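PDB 4GB5: uncharacterized protein from Kribbella flavida, which is of unknown function but carries a SnoaL-like domain of the NTF2 clan, a cone-shaped fold that in many relatives encloses a ligand-binding or catalytic pocket. Local coordinates for residues G18-I23 against G119-E124. Numbering follows the deposited sequence. Where two conformers were deposited one is given.
Sequences GRYADI and GFYDNE
In the alpha-plus-beta cone of the NTF2 clan, a long N-terminal helix faces the concave side of a curved sheet, and Tyr20 and Tyr121 bridge the interior between them, one reaching from helix 6-25 and the other from strand 114-128. The backbones stay well apart, with Tyr20 CA and Tyr121 CA 11.6 Å from each other, so two long aromatic side chains approaching from opposite directions make the contact. Tyr20 holds CG anti to its own N (chi1 175°), which sends the ring off the helix toward the strand. The hydroxyl end of Tyr121 arrives at the edge of that ring, near its plane, with Tyr121 OH 3.3 Å from Tyr20 CE2. The ring planes are steeply inclined, at 75°, but their meeting is oblique, with Tyr20 CE2 3.8 Å from Tyr121 CZ. The two hydroxyls, Tyr20 OH and Tyr121 OH, lie 3.7 Å apart and are joined through one water, 2.9 Å from Tyr20 OH and a short 2.5 Å from Tyr121 OH. This water sits in the plane of both rings, giving two buried phenol groups a shared polar partner. A phenylalanine in place of Tyr20 would keep the ring but would probably leave the water held less firmly beside Tyr121. Around the pair, Ile79 of strand 74-87 touches both tyrosines, while Val137 and Leu139 of strand 131-145 pack on Tyr20 and Tyr121 respectively; Tyr61 of helix 58-69 adjoins Tyr20, placing the contact deep between helices and sheet.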
loop_
_atom_site.group_PDB
_atom_site.type_symbol
_atom_site.label_atom_id
_atom_site.label_comp_id
_atom_site.label_asym_id
_atom_site.label_seq_id
_atom_site.Cartn_x
_atom_site.Cartn_y
_atom_site.Cartn_z
ATOM N N GLY A 18 2.202 2.268 -10.395
ATOM C CA GLY A 18 2.495 3.561 -9.775
ATOM C C GLY A 18 2.079 4.709 -10.692
ATOM O O GLY A 18 1.425 5.658 -10.259
ATOM N N ARG A 19 2.450 4.609 -11.961
ATOM C CA ARG A 19 2.074 5.601 -12.948
ATOM C C ARG A 19 0.558 5.626 -13.174
ATOM O O ARG A 19 -0.039 6.701 -13.387
ATOM C CB ARG A 19 2.818 5.348 -14.261
ATOM C CG ARG A 19 4.339 5.405 -14.155
ATOM C CD ARG A 19 4.966 5.607 -15.523
ATOM N NE ARG A 19 6.112 6.515 -15.482
ATOM C CZ ARG A 19 7.380 6.130 -15.422
ATOM N NH1 ARG A 19 8.345 7.030 -15.394
ATOM N NH2 ARG A 19 7.689 4.843 -15.396
ATOM N N TYR A 20 -0.086 4.461 -13.135
ATOM C CA TYR A 20 -1.538 4.393 -13.257
ATOM C C TYR A 20 -2.208 5.184 -12.152
ATOM O O TYR A 20 -3.143 5.969 -12.379
ATOM C CB TYR A 20 -2.011 2.928 -13.216
ATOM C CG TYR A 20 -3.537 2.761 -13.208
ATOM C CD1 TYR A 20 -4.232 2.634 -14.363
ATOM C CD2 TYR A 20 -4.262 2.751 -12.014
ATOM C CE1 TYR A 20 -5.590 2.490 -14.382
ATOM C CE2 TYR A 20 -5.621 2.600 -12.007
ATOM C CZ TYR A 20 -6.286 2.467 -13.196
ATOM O OH TYR A 20 -7.656 2.326 -13.202
ATOM N N ALA A 21 -1.757 4.963 -10.943
ATOM C CA ALA A 21 -2.292 5.706 -9.782
ATOM C C ALA A 21 -2.029 7.178 -9.884
ATOM O O ALA A 21 -2.877 7.987 -9.528
ATOM C CB ALA A 21 -1.754 5.131 -8.486
ATOM N N ASP A 22 -0.898 7.525 -10.469
ATOM C CA ASP A 22 -0.578 8.928 -10.686
ATOM C C ASP A 22 -1.535 9.624 -11.670
ATOM O O ASP A 22 -1.831 10.788 -11.487
ATOM C CB ASP A 22 0.830 9.087 -11.254
ATOM C CG ASP A 22 1.929 8.802 -10.240
ATOM O OD1 ASP A 22 1.684 9.042 -9.023
ATOM O OD2 ASP A 22 3.063 8.428 -10.678
ATOM N N ILE A 23 -2.017 8.929 -12.704
ATOM C CA ILE A 23 -2.984 9.535 -13.636
ATOM C C ILE A 23 -4.120 10.146 -12.860
ATOM O O ILE A 23 -4.444 11.335 -13.026
ATOM C CB ILE A 23 -3.526 8.497 -14.654
ATOM C CG1 ILE A 23 -2.432 8.160 -15.660
ATOM C CG2 ILE A 23 -4.728 9.044 -15.421
ATOM C CD1 ILE A 23 -2.700 6.908 -16.479
ATOM N N GLY A 119 -10.866 -3.438 -3.370
ATOM C CA GLY A 119 -11.046 -4.616 -4.195
ATOM C C GLY A 119 -9.775 -4.868 -4.966
ATOM O O GLY A 119 -8.673 -4.744 -4.420
ATOM N N PHE A 120 -9.949 -5.285 -6.216
ATOM C CA PHE A 120 -8.842 -5.859 -6.981
ATOM C C PHE A 120 -8.826 -5.367 -8.408
ATOM O O PHE A 120 -9.861 -5.123 -9.008
ATOM C CB PHE A 120 -8.979 -7.371 -7.008
ATOM C CG PHE A 120 -9.298 -7.963 -5.689
ATOM C CD1 PHE A 120 -10.611 -8.162 -5.291
ATOM C CD2 PHE A 120 -8.270 -8.258 -4.822
ATOM C CE1 PHE A 120 -10.916 -8.656 -4.041
ATOM C CE2 PHE A 120 -8.559 -8.751 -3.554
ATOM C CZ PHE A 120 -9.891 -8.954 -3.164
ATOM N N TYR A 121 -7.620 -5.242 -8.950
ATOM C CA TYR A 121 -7.422 -5.141 -10.379
ATOM C C TYR A 121 -7.057 -6.512 -10.888
ATOM O O TYR A 121 -6.276 -7.234 -10.249
ATOM C CB TYR A 121 -6.292 -4.162 -10.747
ATOM C CG TYR A 121 -6.656 -2.727 -10.488
ATOM C CD1 TYR A 121 -7.743 -2.131 -11.122
ATOM C CD2 TYR A 121 -5.909 -1.950 -9.618
ATOM C CE1 TYR A 121 -8.075 -0.812 -10.865
ATOM C CE2 TYR A 121 -6.226 -0.654 -9.390
ATOM C CZ TYR A 121 -7.303 -0.093 -9.962
ATOM O OH TYR A 121 -7.622 1.245 -9.705
ATOM N N ASP A 122 -7.609 -6.856 -12.064
ATOM C CA ASP A 122 -7.199 -8.025 -12.807
ATOM C C ASP A 122 -6.987 -7.563 -14.242
ATOM O O ASP A 122 -7.915 -7.429 -15.030
ATOM C CB ASP A 122 -8.181 -9.163 -12.690
ATOM C CG ASP A 122 -8.237 -9.719 -11.293
ATOM O OD1 ASP A 122 -7.328 -10.517 -10.943
ATOM O OD2 ASP A 122 -9.144 -9.320 -10.538
ATOM N N ASN A 123 -5.740 -7.173 -14.502
ATOM C CA ASN A 123 -5.372 -6.392 -15.661
ATOM C C ASN A 123 -4.483 -7.178 -16.606
ATOM O O ASN A 123 -3.964 -8.230 -16.238
ATOM C CB ASN A 123 -4.603 -5.154 -15.197
ATOM C CG ASN A 123 -5.478 -4.133 -14.532
ATOM O OD1 ASN A 123 -6.666 -4.369 -14.294
ATOM N ND2 ASN A 123 -4.883 -2.969 -14.173
ATOM N N GLU A 124 -4.342 -6.686 -17.831
ATOM C CA GLU A 124 -3.395 -7.222 -18.798
ATOM C C GLU A 124 -2.437 -6.144 -19.234
ATOM O O GLU A 124 -2.789 -4.952 -19.296
ATOM C CB GLU A 124 -4.101 -7.842 -20.028
ATOM C CG GLU A 124 -4.997 -9.013 -19.648
ATOM C CD GLU A 124 -5.916 -9.534 -20.745
ATOM O OE1 GLU A 124 -6.004 -8.923 -21.818
ATOM O OE2 GLU A 124 -6.571 -10.566 -20.510
HETATM O O HOH W 1 -9.564 2.194 -10.968
#